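Local coordinates for protein D-ribitol-5-phosphate phosphatase (PDB 4JB3) that removes the phosphate group from D-ribitol 5-phosphate, D-ribitol 1-phosphate and 5-amino-6-(5-phospho-D-ribitylamino)uracil as a magnesium-dependent phosphatase of the HAD superfamily, at residues A[27-32]-A[190-195]; A[61-66]-A[168-173]; A[100-105]-A[134-139]; A[129-134]-A[160-165]. All coordinates share one frame; numbering follows the deposited sequence.

Strand 26-29 comes first in the chain and leads into the metal-binding turn at 30-32. Contact 1 pairs it with strand 189-192, closing a loop of 157 residues that holds the other three contacts. Contact 2 is nested inside it, closes a loop of 101 residues and ties 61-66 to the loop before helix 172-182, beside the active site. Contacts 3 and 4 lie inside contact 2. Contact 3 packs helix 95-103 on helix 134-140, closing a loop of 28 residues. Contact 4 joins strand 125-130 to strand 158-161, closing one of 25. These two cross along the chain and share Pro134. Contacts 1 and 4 belong to one parallel sheet.

Contact 1 of 4, residues A[27-32]-A[190-195]; sequences IVFDFG and LFVDDG. With NA (sodium ion), chain B.
Val192 packs beside both Ile27 and Phe29 on one face of a parallel sheet. Its CB lies 3.9 Å from Phe29 CD1, and its CG2 lies 4.1 Å from Ile27 CG2. Phe29 CG is anti to the carbonyl carbon (chi1 -71°), with Ile27 CG2 above one face of the ring, toward its rim. On the other face of the sheet, Val28 CG1 meets Phe191 CD1. Val28 N donates to Leu190 O (2.8 Å), Val192 N donates to Val28 O, and Asp30 N donates to Val192 O (3.0 Å). Beyond the strand ends the contact turns polar. A sodium ion is bound by Asp30 OD2 (2.2 Å), Gly32 O, Asp194 OD1 (2.3 Å) and two waters. Asp193 does not bind the ion. Its OD1 accepts from Gly195 N (2.8 Å) in an Asx turn and also takes a hydrogen bond from water 1, a sodium ligand. Its OD2 forms a salt bridge with Lys169, which also pairs with Asp30 OD1. Asp193 is thus a second-shell residue, and probably steadies water 1. As in related HAD phosphatases, Asp30 is probably the nucleophile and, with Asp194, probably binds magnesium. The sodium probably marks that cofactor position.

Contact 2 of 4, residues A[61-66]-A[168-173]; sequences KYHQTG and TKPAPE
His63 supplies the direct polar link between these loops. Its ND1 donates to Lys169 O at 3.0 Å, and the bond is nearly straight (167° at the hydrogen). The acceptor sits at the ring edge, close to the imidazole plane. The ring reaches it because CG is anti to the backbone N (chi1 -178°), which extends the side chain across the gap.

One water adds a second link. It donates to Gln64 O and to Thr168 OG1, each at 2.9 Å, and it rests over the centre of one face of the His63 ring. Thr168 OG1 is also hydrogen-bonded to Glu73.

Two close approaches without a hydrogen bond complete the contact. Thr168 OG1 comes to 3.2 Å from His63 CE1, and Pro170 CD to 3.6 Å from His63 ND1. The peptide bond between Lys169 and Pro170 is cis.

Neighbouring groups also bind both loops. The amide of Asn131 bridges them, with OD1 accepting from Lys169 N and ND2 donating to Tyr62 O. Lys169 NZ turns to the active site and forms salt bridges with Asp30 and Asp193. Lys169 corresponds to the motif III lysine of the HAD superfamily.

The chemistry implies a small interface with one direct hydrogen bond and one water bridge. The bond to Lys169 O places a hydrogen of His63 on ND1. The backbone of Lys169 is bonded at N by Asn131 and at O by His63. These bonds fix the main chain of Lys169, whose NZ reaches the active site.

Contact 3 of 4, residues A[100-105]-A[134-139]; sequences QAWLGF and PFVMSW
Leu103 and Val136 bring the backbones of helices 95-103 and 134-140 closest, with their CA atoms 6.4 Å apart. The contact itself is apolar and made by side chains.

Trp102 and Phe135 form the aromatic part. The five-membered ring of Trp102 and the ring of Phe135 are nearly parallel (12° between planes) but strongly offset, with centroids 5.0 Å from each other. Little of one ring lies above the other. Contact is made at their margins, Trp102 CD1 to Phe135 CD2 at 3.6 Å. Val136 CG2 touches Trp102 CB at 4.1 Å.

Leu103 makes the second part. Its CD2 methyl meets the six-membered ring of Trp139 at CE3, 3.7 Å away. Trp139 CG is anti to its backbone N (chi1 158°), which carries the indole to the end of Leu103.

Each tryptophan has further aromatic neighbours. Phe47 (edge-to-face) and Phe81 pack against Trp102, and Phe145 stands edge-to-face with Trp139.

Helix 95-103 lies between the first and second strands in the chain, where the helical C1 cap is inserted in this superfamily. Helix 134-140 follows the second strand. The arrangement is consistent with a cap-to-core interface of a HAD phosphatase.

Contact 4 of 4, residues A[129-134]-A[160-165]; sequences LSNTNP and YLSYQL
Ser162 and Tyr163 both place their first side-chain group between the backbone N and the carbonyl carbon (chi1 61° and 71°). This turns Ser162 OG to Thr132 and the Tyr163 ring to Pro134. The segments belong to a beta-alpha-beta unit of the Rossmann-like HAD core, in which helix 134-140 lies between the two strands along the chain.

The parallel strands pair first. Ser130 N donates to Tyr160 O at 3.0 Å, and Ser162 N to Ser130 O at 2.9 Å. Leu129 CD1 packs on Tyr160 CB at 3.7 Å. Where strand pairing stops, Ser162 OG takes over and accepts from Thr132 N at 2.9 Å. It also hydrogen-bonds to the carbonyl of Glu72, so two bonds grip this buried hydroxyl.

Thr132 CG2 meets Leu161 CD2 at 3.8 Å and lies in the plane of the Tyr163 ring, at its edge.

Ser130 is at the place of the motif II Ser/Thr, which in this superfamily binds the phosphoryl group; here its OG hydrogen-bonds Asp30 OD1. Asn133 caps helix 134-140 through OD1, and its ND2 bonds Glu72. Pro134 CD makes a CH-pi contact over the Tyr163 ring, 3.7 Å from the centroid and 8° off the normal.

Contact 1 of 4, residues A[27-32]-A[190-195]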
loop_
_atom_site.group_PDB
_atom_site.type_symbol
_atom_site.label_atom_id
_atom_site.label_comp_id
_atom_site.label_asym_id
_atom_site.label_seq_id
_atom_site.Cartn_x
_atom_site.Cartn_y
_atom_site.Cartn_z
ATOM N N ILE A 27 13.698 1.168 -4.990
ATOM C CA ILE A 27 12.361 1.699 -5.250
ATOM C C ILE A 27 11.448 1.237 -4.135
ATOM O O ILE A 27 11.421 0.053 -3.807
ATOM C CB ILE A 27 11.804 1.226 -6.615
ATOM C CG1 ILE A 27 12.765 1.599 -7.746
ATOM C CG2 ILE A 27 10.432 1.858 -6.870
ATOM C CD1 ILE A 27 12.389 1.032 -9.111
ATOM N N VAL A 28 10.729 2.183 -3.537
ATOM C CA VAL A 28 9.808 1.904 -2.435
ATOM C C VAL A 28 8.408 2.223 -2.929
ATOM O O VAL A 28 8.132 3.364 -3.297
ATOM C CB VAL A 28 10.146 2.766 -1.197
ATOM C CG1 VAL A 28 9.144 2.511 -0.067
ATOM C CG2 VAL A 28 11.566 2.468 -0.701
ATOM N N PHE A 29 7.533 1.218 -2.951
ATOM C CA PHE A 29 6.153 1.377 -3.394
ATOM C C PHE A 29 5.170 1.356 -2.230
ATOM O O PHE A 29 5.329 0.588 -1.280
ATOM C CB PHE A 29 5.740 0.198 -4.285
ATOM C CG PHE A 29 6.382 0.173 -5.640
ATOM C CD1 PHE A 29 5.878 0.935 -6.688
ATOM C CD2 PHE A 29 7.471 -0.655 -5.877
ATOM C CE1 PHE A 29 6.459 0.889 -7.958
ATOM C CE2 PHE A 29 8.051 -0.712 -7.131
ATOM C CZ PHE A 29 7.547 0.067 -8.176
ATOM N N ASP A 30 4.117 2.159 -2.326
ATOM C CA ASP A 30 2.927 1.954 -1.515
ATOM C C ASP A 30 2.124 0.807 -2.143
ATOM O O ASP A 30 2.372 0.420 -3.296
ATOM C CB ASP A 30 2.089 3.226 -1.504
ATOM C CG ASP A 30 1.025 3.216 -0.424
ATOM O OD1 ASP A 30 1.012 2.299 0.427
ATOM O OD2 ASP A 30 0.204 4.144 -0.418
ATOM N N PHE A 31 1.180 0.256 -1.385
ATOM C CA PHE A 31 0.312 -0.813 -1.877
ATOM C C PHE A 31 -0.954 -0.182 -2.480
ATOM O O PHE A 31 -1.043 -0.014 -3.705
ATOM C CB PHE A 31 -0.019 -1.780 -0.731
ATOM C CG PHE A 31 -0.872 -2.951 -1.142
ATOM C CD1 PHE A 31 -0.404 -3.877 -2.066
ATOM C CD2 PHE A 31 -2.138 -3.124 -0.606
ATOM C CE1 PHE A 31 -1.187 -4.955 -2.445
ATOM C CE2 PHE A 31 -2.926 -4.207 -0.979
ATOM C CZ PHE A 31 -2.444 -5.119 -1.903
ATOM N N GLY A 32 -1.919 0.181 -1.643
ATOM C CA GLY A 32 -3.141 0.792 -2.138
ATOM C C GLY A 32 -2.879 2.130 -2.807
ATOM O O GLY A 32 -2.146 2.970 -2.269
ATOM N N LEU A 190 13.747 5.861 -4.972
ATOM C CA LEU A 190 12.524 6.462 -5.488
ATOM C C LEU A 190 11.330 5.962 -4.689
ATOM O O LEU A 190 11.065 4.754 -4.636
ATOM C CB LEU A 190 12.320 6.106 -6.962
ATOM C CG LEU A 190 11.096 6.787 -7.592
ATOM C CD1 LEU A 190 11.291 8.289 -7.747
ATOM C CD2 LEU A 190 10.801 6.159 -8.939
ATOM N N PHE A 191 10.618 6.902 -4.080
ATOM C CA PHE A 191 9.444 6.605 -3.285
ATOM C C PHE A 191 8.209 6.883 -4.129
ATOM O O PHE A 191 8.027 7.993 -4.619
ATOM C CB PHE A 191 9.447 7.454 -2.012
ATOM C CG PHE A 191 8.212 7.303 -1.163
ATOM C CD1 PHE A 191 7.776 6.051 -0.735
ATOM C CD2 PHE A 191 7.507 8.422 -0.759
ATOM C CE1 PHE A 191 6.636 5.933 0.072
ATOM C CE2 PHE A 191 6.380 8.310 0.039
ATOM C CZ PHE A 191 5.946 7.068 0.457
ATOM N N VAL A 192 7.377 5.858 -4.308
ATOM C CA VAL A 192 6.205 5.911 -5.177
ATOM C C VAL A 192 4.928 5.773 -4.357
ATOM O O VAL A 192 4.655 4.705 -3.815
ATOM C CB VAL A 192 6.250 4.790 -6.234
ATOM C CG1 VAL A 192 5.109 4.962 -7.241
ATOM C CG2 VAL A 192 7.593 4.754 -6.949
ATOM N N ASP A 193 4.150 6.846 -4.266
ATOM C CA ASP A 193 2.996 6.889 -3.376
ATOM C C ASP A 193 2.002 7.860 -3.971
ATOM O O ASP A 193 2.390 8.919 -4.472
ATOM C CB ASP A 193 3.455 7.361 -1.982
ATOM C CG ASP A 193 2.430 7.096 -0.890
ATOM O OD1 ASP A 193 1.250 7.473 -1.042
ATOM O OD2 ASP A 193 2.803 6.506 0.146
ATOM N N ASP A 194 0.718 7.507 -3.937
ATOM C CA ASP A 194 -0.293 8.395 -4.500
ATOM C C ASP A 194 -0.729 9.511 -3.554
ATOM O O ASP A 194 -1.457 10.427 -3.964
ATOM C CB ASP A 194 -1.528 7.608 -4.964
ATOM C CG ASP A 194 -2.198 6.858 -3.831
ATOM O OD1 ASP A 194 -1.486 6.135 -3.105
ATOM O OD2 ASP A 194 -3.433 6.983 -3.661
ATOM N N GLY A 195 -0.297 9.430 -2.291
ATOM C CA GLY A 195 -0.748 10.386 -1.286
ATOM C C GLY A 195 0.189 11.566 -1.091
ATOM O O GLY A 195 1.389 11.379 -0.842
HETATM NA NA NA B . -1.784 4.877 -1.159
HETATM O O HOH W 1 -1.191 6.845 0.077
HETATM O O HOH W 2 -3.975 5.766 -1.186
#

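Contact 2 of 4, residues A[61-66]-A[168-173]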
loop_
_atom_site.group_PDB
_atom_site.type_symbol
_atom_site.label_atom_id
_atom_site.label_comp_id
_atom_site.label_asym_id
_atom_site.label_seq_id
_atom_site.Cartn_x
_atom_site.Cartn_y
_atom_site.Cartn_z
ATOM N N LYS A 61 -8.728 7.807 2.285
ATOM C CA LYS A 61 -7.959 7.195 1.207
ATOM C C LYS A 61 -6.486 7.023 1.587
ATOM O O LYS A 61 -5.787 6.198 0.992
ATOM C CB LYS A 61 -8.059 8.066 -0.047
ATOM C CG LYS A 61 -8.015 7.318 -1.367
ATOM C CD LYS A 61 -8.127 8.293 -2.522
ATOM C CE LYS A 61 -9.274 9.260 -2.289
ATOM N NZ LYS A 61 -9.388 10.302 -3.350
ATOM N N TYR A 62 -6.022 7.785 2.577
ATOM C CA TYR A 62 -4.579 7.913 2.824
ATOM C C TYR A 62 -4.146 7.657 4.256
ATOM O O TYR A 62 -3.061 7.126 4.493
ATOM C CB TYR A 62 -4.092 9.312 2.438
ATOM C CG TYR A 62 -4.445 9.724 1.034
ATOM C CD1 TYR A 62 -3.860 9.102 -0.062
ATOM C CD2 TYR A 62 -5.360 10.736 0.806
ATOM C CE1 TYR A 62 -4.185 9.483 -1.350
ATOM C CE2 TYR A 62 -5.689 11.127 -0.475
ATOM C CZ TYR A 62 -5.105 10.494 -1.545
ATOM O OH TYR A 62 -5.433 10.885 -2.822
ATOM N N HIS A 63 -4.983 8.061 5.203
ATOM C CA HIS A 63 -4.645 7.993 6.615
ATOM C C HIS A 63 -5.916 7.815 7.436
ATOM O O HIS A 63 -6.708 8.750 7.581
ATOM C CB HIS A 63 -3.923 9.282 7.032
ATOM C CG HIS A 63 -3.475 9.299 8.459
ATOM N ND1 HIS A 63 -2.242 8.825 8.860
ATOM C CD2 HIS A 63 -4.088 9.747 9.580
ATOM C CE1 HIS A 63 -2.122 8.972 10.168
ATOM N NE2 HIS A 63 -3.227 9.530 10.628
ATOM N N GLN A 64 -6.111 6.617 7.981
ATOM C CA GLN A 64 -7.300 6.356 8.780
ATOM C C GLN A 64 -7.214 7.047 10.130
ATOM O O GLN A 64 -6.130 7.446 10.559
ATOM C CB GLN A 64 -7.502 4.853 8.982
ATOM C CG GLN A 64 -7.434 4.023 7.702
ATOM C CD GLN A 64 -8.369 4.514 6.618
ATOM O OE1 GLN A 64 -9.441 5.064 6.891
ATOM N NE2 GLN A 64 -7.955 4.333 5.371
ATOM N N THR A 65 -8.367 7.196 10.781
ATOM C CA THR A 65 -8.440 7.740 12.131
ATOM C C THR A 65 -9.251 6.801 13.023
ATOM O O THR A 65 -9.774 5.783 12.548
ATOM C CB THR A 65 -9.093 9.131 12.148
ATOM O OG1 THR A 65 -10.426 9.034 11.635
ATOM C CG2 THR A 65 -8.290 10.099 11.291
ATOM N N GLY A 66 -9.348 7.134 14.306
ATOM C CA GLY A 66 -10.127 6.323 15.230
ATOM C C GLY A 66 -9.643 4.885 15.308
ATOM O O GLY A 66 -8.438 4.625 15.238
ATOM N N THR A 168 1.638 5.020 11.255
ATOM C CA THR A 168 1.156 5.121 9.879
ATOM C C THR A 168 1.754 6.334 9.182
ATOM O O THR A 168 1.944 7.383 9.816
ATOM C CB THR A 168 -0.383 5.227 9.805
ATOM O OG1 THR A 168 -0.849 6.133 10.815
ATOM C CG2 THR A 168 -1.013 3.876 10.016
ATOM N N LYS A 169 2.043 6.194 7.888
ATOM C CA LYS A 169 2.402 7.340 7.053
ATOM C C LYS A 169 1.263 8.347 7.197
ATOM O O LYS A 169 0.097 7.949 7.231
ATOM C CB LYS A 169 2.534 6.916 5.586
ATOM C CG LYS A 169 3.640 5.885 5.323
ATOM C CD LYS A 169 3.764 5.619 3.817
ATOM C CE LYS A 169 2.566 4.846 3.357
ATOM N NZ LYS A 169 2.609 4.553 1.910
ATOM N N PRO A 170 1.580 9.647 7.251
ATOM C CA PRO A 170 2.881 10.254 6.953
ATOM C C PRO A 170 3.783 10.466 8.169
ATOM O O PRO A 170 4.635 11.348 8.115
ATOM C CB PRO A 170 2.480 11.603 6.354
ATOM C CG PRO A 170 1.273 11.985 7.171
ATOM C CD PRO A 170 0.539 10.679 7.438
ATOM N N ALA A 171 3.623 9.680 9.228
ATOM C CA ALA A 171 4.515 9.817 10.381
ATOM C C ALA A 171 5.960 9.579 9.953
ATOM O O ALA A 171 6.255 8.560 9.316
ATOM C CB ALA A 171 4.129 8.837 11.472
ATOM N N PRO A 172 6.863 10.512 10.295
ATOM C CA PRO A 172 8.263 10.346 9.900
ATOM C C PRO A 172 8.843 9.053 10.467
ATOM O O PRO A 172 9.750 8.484 9.861
ATOM C CB PRO A 172 8.958 11.556 10.534
ATOM C CG PRO A 172 7.883 12.573 10.702
ATOM C CD PRO A 172 6.629 11.790 10.988
ATOM N N GLU A 173 8.314 8.588 11.598
ATOM C CA GLU A 173 8.862 7.416 12.275
ATOM C C GLU A 173 8.832 6.143 11.419
ATOM O O GLU A 173 9.729 5.309 11.525
ATOM C CB GLU A 173 8.124 7.171 13.594
ATOM C CG GLU A 173 8.342 8.256 14.656
ATOM C CD GLU A 173 7.247 9.308 14.673
ATOM O OE1 GLU A 173 6.698 9.623 13.599
ATOM O OE2 GLU A 173 6.930 9.818 15.771
HETATM O O HOH W 3 -3.688 5.953 10.311
#

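Contact 3 of 4, residues A[100-105]-A[134-139]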
loop_
_atom_site.group_PDB
_atom_site.type_symbol
_atom_site.label_atom_id
_atom_site.label_comp_id
_atom_site.label_asym_id
_atom_site.label_seq_id
_atom_site.Cartn_x
_atom_site.Cartn_y
_atom_site.Cartn_z
ATOM N N GLN A 100 -14.000 -8.956 4.425
ATOM C CA GLN A 100 -14.629 -8.622 3.151
ATOM C C GLN A 100 -14.917 -7.129 3.034
ATOM O O GLN A 100 -14.796 -6.557 1.941
ATOM C CB GLN A 100 -15.878 -9.468 2.904
ATOM C CG GLN A 100 -15.562 -10.938 2.640
ATOM C CD GLN A 100 -14.518 -11.136 1.547
ATOM O OE1 GLN A 100 -14.596 -10.530 0.478
ATOM N NE2 GLN A 100 -13.531 -11.983 1.818
ATOM N N ALA A 101 -15.251 -6.484 4.151
ATOM C CA ALA A 101 -15.453 -5.038 4.128
ATOM C C ALA A 101 -14.155 -4.313 3.790
ATOM O O ALA A 101 -14.138 -3.427 2.935
ATOM C CB ALA A 101 -16.041 -4.540 5.446
ATOM N N TRP A 102 -13.062 -4.698 4.436
ATOM C CA TRP A 102 -11.754 -4.139 4.098
ATOM C C TRP A 102 -11.376 -4.326 2.628
ATOM O O TRP A 102 -10.802 -3.423 2.005
ATOM C CB TRP A 102 -10.669 -4.743 4.991
ATOM C CG TRP A 102 -10.520 -3.983 6.271
ATOM C CD1 TRP A 102 -10.919 -4.387 7.521
ATOM C CD2 TRP A 102 -9.971 -2.667 6.432
ATOM N NE1 TRP A 102 -10.632 -3.408 8.444
ATOM C CE2 TRP A 102 -10.060 -2.339 7.799
ATOM C CE3 TRP A 102 -9.410 -1.735 5.548
ATOM C CZ2 TRP A 102 -9.593 -1.133 8.307
ATOM C CZ3 TRP A 102 -8.953 -0.538 6.051
ATOM C CH2 TRP A 102 -9.050 -0.239 7.415
ATOM N N LEU A 103 -11.684 -5.495 2.073
ATOM C CA LEU A 103 -11.338 -5.757 0.677
ATOM C C LEU A 103 -12.182 -4.907 -0.276
ATOM O O LEU A 103 -11.854 -4.782 -1.464
ATOM C CB LEU A 103 -11.458 -7.244 0.356
ATOM C CG LEU A 103 -10.462 -8.114 1.126
ATOM C CD1 LEU A 103 -10.606 -9.570 0.724
ATOM C CD2 LEU A 103 -9.037 -7.645 0.902
ATOM N N GLY A 104 -13.245 -4.306 0.251
ATOM C CA GLY A 104 -14.054 -3.366 -0.500
ATOM C C GLY A 104 -13.274 -2.149 -0.962
ATOM O O GLY A 104 -13.692 -1.472 -1.900
ATOM N N PHE A 105 -12.141 -1.874 -0.312
ATOM C CA PHE A 105 -11.288 -0.759 -0.725
ATOM C C PHE A 105 -10.639 -0.993 -2.077
ATOM O O PHE A 105 -10.202 -0.044 -2.725
ATOM C CB PHE A 105 -10.145 -0.559 0.273
ATOM C CG PHE A 105 -10.428 0.444 1.356
ATOM C CD1 PHE A 105 -10.290 1.806 1.114
ATOM C CD2 PHE A 105 -10.780 0.025 2.627
ATOM C CE1 PHE A 105 -10.535 2.736 2.121
ATOM C CE2 PHE A 105 -11.028 0.946 3.635
ATOM C CZ PHE A 105 -10.901 2.304 3.380
ATOM N N PRO A 134 -3.910 -6.466 9.030
ATOM C CA PRO A 134 -3.908 -7.921 8.835
ATOM C C PRO A 134 -5.016 -8.445 7.936
ATOM O O PRO A 134 -4.824 -9.488 7.297
ATOM C CB PRO A 134 -4.091 -8.461 10.256
ATOM C CG PRO A 134 -3.532 -7.401 11.134
ATOM C CD PRO A 134 -3.881 -6.103 10.460
ATOM N N PHE A 135 -6.156 -7.761 7.875
ATOM C CA PHE A 135 -7.228 -8.251 7.016
ATOM C C PHE A 135 -6.793 -8.183 5.562
ATOM O O PHE A 135 -6.927 -9.156 4.802
ATOM C CB PHE A 135 -8.505 -7.432 7.200
ATOM C CG PHE A 135 -9.100 -7.534 8.571
ATOM C CD1 PHE A 135 -9.902 -8.617 8.924
ATOM C CD2 PHE A 135 -8.884 -6.530 9.504
ATOM C CE1 PHE A 135 -10.460 -8.709 10.201
ATOM C CE2 PHE A 135 -9.444 -6.611 10.787
ATOM C CZ PHE A 135 -10.227 -7.710 11.134
ATOM N N VAL A 136 -6.292 -7.022 5.165
ATOM C CA VAL A 136 -5.853 -6.822 3.791
ATOM C C VAL A 136 -4.662 -7.722 3.454
ATOM O O VAL A 136 -4.623 -8.348 2.393
ATOM C CB VAL A 136 -5.512 -5.347 3.540
ATOM C CG1 VAL A 136 -4.944 -5.139 2.122
ATOM C CG2 VAL A 136 -6.760 -4.481 3.761
ATOM N N MET A 137 -3.705 -7.800 4.368
ATOM C CA MET A 137 -2.506 -8.596 4.118
ATOM C C MET A 137 -2.747 -10.110 4.100
ATOM O O MET A 137 -2.006 -10.849 3.450
ATOM C CB MET A 137 -1.390 -8.202 5.089
ATOM C CG MET A 137 -0.798 -6.817 4.812
ATOM S SD MET A 137 -0.039 -6.649 3.173
ATOM C CE MET A 137 -1.280 -5.690 2.327
ATOM N N SER A 138 -3.786 -10.585 4.778
ATOM C CA SER A 138 -4.091 -12.011 4.693
ATOM C C SER A 138 -4.445 -12.414 3.262
ATOM O O SER A 138 -4.203 -13.549 2.855
ATOM C CB SER A 138 -5.197 -12.403 5.671
ATOM O OG SER A 138 -6.450 -11.896 5.268
ATOM N N TRP A 139 -5.002 -11.472 2.506
ATOM C CA TRP A 139 -5.247 -11.644 1.078
ATOM C C TRP A 139 -3.994 -11.376 0.238
ATOM O O TRP A 139 -3.567 -12.230 -0.543
ATOM C CB TRP A 139 -6.391 -10.721 0.622
ATOM C CG TRP A 139 -6.384 -10.422 -0.852
ATOM C CD1 TRP A 139 -6.589 -11.306 -1.873
ATOM C CD2 TRP A 139 -6.168 -9.146 -1.470
ATOM N NE1 TRP A 139 -6.510 -10.660 -3.086
ATOM C CE2 TRP A 139 -6.246 -9.333 -2.866
ATOM C CE3 TRP A 139 -5.913 -7.864 -0.975
ATOM C CZ2 TRP A 139 -6.081 -8.280 -3.776
ATOM C CZ3 TRP A 139 -5.753 -6.819 -1.878
ATOM C CH2 TRP A 139 -5.834 -7.036 -3.263
#

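Contact 4 of 4, residues A[129-134]-A[160-165]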
loop_
_atom_site.group_PDB
_atom_site.type_symbol
_atom_site.label_atom_id
_atom_site.label_comp_id
_atom_site.label_asym_id
_atom_site.label_seq_id
_atom_site.Cartn_x
_atom_site.Cartn_y
_atom_site.Cartn_z
ATOM N N LEU A 129 6.257 0.037 1.413
ATOM C CA LEU A 129 6.055 0.789 2.653
ATOM C C LEU A 129 4.617 1.252 2.626
ATOM O O LEU A 129 4.247 2.095 1.800
ATOM C CB LEU A 129 7.020 1.976 2.744
ATOM C CG LEU A 129 6.861 2.924 3.938
ATOM C CD1 LEU A 129 7.191 2.218 5.248
ATOM C CD2 LEU A 129 7.729 4.172 3.779
ATOM N N SER A 130 3.784 0.682 3.496
ATOM C CA SER A 130 2.354 0.899 3.356
ATOM C C SER A 130 1.582 0.933 4.651
ATOM O O SER A 130 1.876 0.185 5.604
ATOM C CB SER A 130 1.753 -0.174 2.442
ATOM O OG SER A 130 0.433 0.185 2.061
ATOM N N ASN A 131 0.577 1.800 4.673
ATOM C CA ASN A 131 -0.460 1.736 5.682
ATOM C C ASN A 131 -1.410 0.610 5.343
ATOM O O ASN A 131 -2.098 0.635 4.309
ATOM C CB ASN A 131 -1.254 3.035 5.726
ATOM C CG ASN A 131 -0.452 4.188 6.245
ATOM O OD1 ASN A 131 0.657 4.017 6.751
ATOM N ND2 ASN A 131 -1.011 5.386 6.129
ATOM N N THR A 132 -1.456 -0.381 6.216
ATOM C CA THR A 132 -2.288 -1.530 5.953
ATOM C C THR A 132 -2.620 -2.246 7.251
ATOM O O THR A 132 -2.374 -1.720 8.336
ATOM C CB THR A 132 -1.637 -2.453 4.872
ATOM O OG1 THR A 132 -2.593 -3.412 4.402
ATOM C CG2 THR A 132 -0.394 -3.152 5.408
ATOM N N ASN A 133 -3.200 -3.436 7.132
ATOM C CA ASN A 133 -3.707 -4.145 8.285
ATOM C C ASN A 133 -3.759 -5.635 7.987
ATOM O O ASN A 133 -3.636 -6.034 6.825
ATOM C CB ASN A 133 -5.070 -3.566 8.691
ATOM C CG ASN A 133 -6.121 -3.758 7.637
ATOM O OD1 ASN A 133 -6.564 -4.879 7.385
ATOM N ND2 ASN A 133 -6.535 -2.662 7.010
ATOM N N PRO A 134 -3.910 -6.466 9.030
ATOM C CA PRO A 134 -3.908 -7.921 8.835
ATOM C C PRO A 134 -5.016 -8.445 7.936
ATOM O O PRO A 134 -4.824 -9.488 7.297
ATOM C CB PRO A 134 -4.091 -8.461 10.256
ATOM C CG PRO A 134 -3.532 -7.401 11.134
ATOM C CD PRO A 134 -3.881 -6.103 10.460
ATOM N N TYR A 160 7.398 -3.348 4.544
ATOM C CA TYR A 160 7.315 -2.551 5.759
ATOM C C TYR A 160 5.862 -2.136 5.940
ATOM O O TYR A 160 5.331 -1.294 5.207
ATOM C CB TYR A 160 8.244 -1.332 5.687
ATOM C CG TYR A 160 9.701 -1.724 5.605
ATOM C CD1 TYR A 160 10.435 -1.955 6.754
ATOM C CD2 TYR A 160 10.337 -1.911 4.376
ATOM C CE1 TYR A 160 11.770 -2.329 6.690
ATOM C CE2 TYR A 160 11.675 -2.287 4.307
ATOM C CZ TYR A 160 12.383 -2.492 5.462
ATOM O OH TYR A 160 13.708 -2.867 5.399
ATOM N N LEU A 161 5.228 -2.740 6.939
ATOM C CA LEU A 161 3.778 -2.652 7.128
ATOM C C LEU A 161 3.477 -1.851 8.382
ATOM O O LEU A 161 3.981 -2.169 9.465
ATOM C CB LEU A 161 3.194 -4.067 7.268
ATOM C CG LEU A 161 3.564 -5.042 6.140
ATOM C CD1 LEU A 161 2.979 -6.426 6.404
ATOM C CD2 LEU A 161 3.070 -4.495 4.810
ATOM N N SER A 162 2.639 -0.827 8.239
ATOM C CA SER A 162 2.330 0.069 9.356
ATOM C C SER A 162 1.939 -0.662 10.643
ATOM O O SER A 162 2.402 -0.306 11.727
ATOM C CB SER A 162 1.214 1.036 8.952
ATOM O OG SER A 162 0.034 0.316 8.633
ATOM N N TYR A 163 1.091 -1.680 10.530
ATOM C CA TYR A 163 0.535 -2.323 11.724
ATOM C C TYR A 163 1.573 -3.131 12.498
ATOM O O TYR A 163 1.372 -3.448 13.678
ATOM C CB TYR A 163 -0.705 -3.157 11.384
ATOM C CG TYR A 163 -0.460 -4.432 10.612
ATOM C CD1 TYR A 163 -0.237 -5.633 11.271
ATOM C CD2 TYR A 163 -0.483 -4.439 9.221
ATOM C CE1 TYR A 163 -0.030 -6.809 10.560
ATOM C CE2 TYR A 163 -0.295 -5.612 8.500
ATOM C CZ TYR A 163 -0.067 -6.786 9.176
ATOM O OH TYR A 163 0.128 -7.962 8.472
ATOM N N GLN A 164 2.688 -3.449 11.851
ATOM C CA GLN A 164 3.762 -4.157 12.532
ATOM C C GLN A 164 4.798 -3.201 13.095
ATOM O O GLN A 164 5.635 -3.592 13.904
ATOM C CB GLN A 164 4.434 -5.126 11.568
ATOM C CG GLN A 164 3.526 -6.242 11.131
ATOM C CD GLN A 164 4.271 -7.299 10.356
ATOM O OE1 GLN A 164 5.153 -6.986 9.566
ATOM N NE2 GLN A 164 3.931 -8.560 10.590
ATOM N N LEU A 165 4.723 -1.939 12.681
ATOM C CA LEU A 165 5.734 -0.952 13.046
ATOM C C LEU A 165 5.261 0.108 14.039
ATOM O O LEU A 165 6.085 0.841 14.604
ATOM C CB LEU A 165 6.305 -0.293 11.790
ATOM C CG LEU A 165 6.941 -1.277 10.811
ATOM C CD1 LEU A 165 7.433 -0.535 9.574
ATOM C CD2 LEU A 165 8.087 -1.996 11.497
#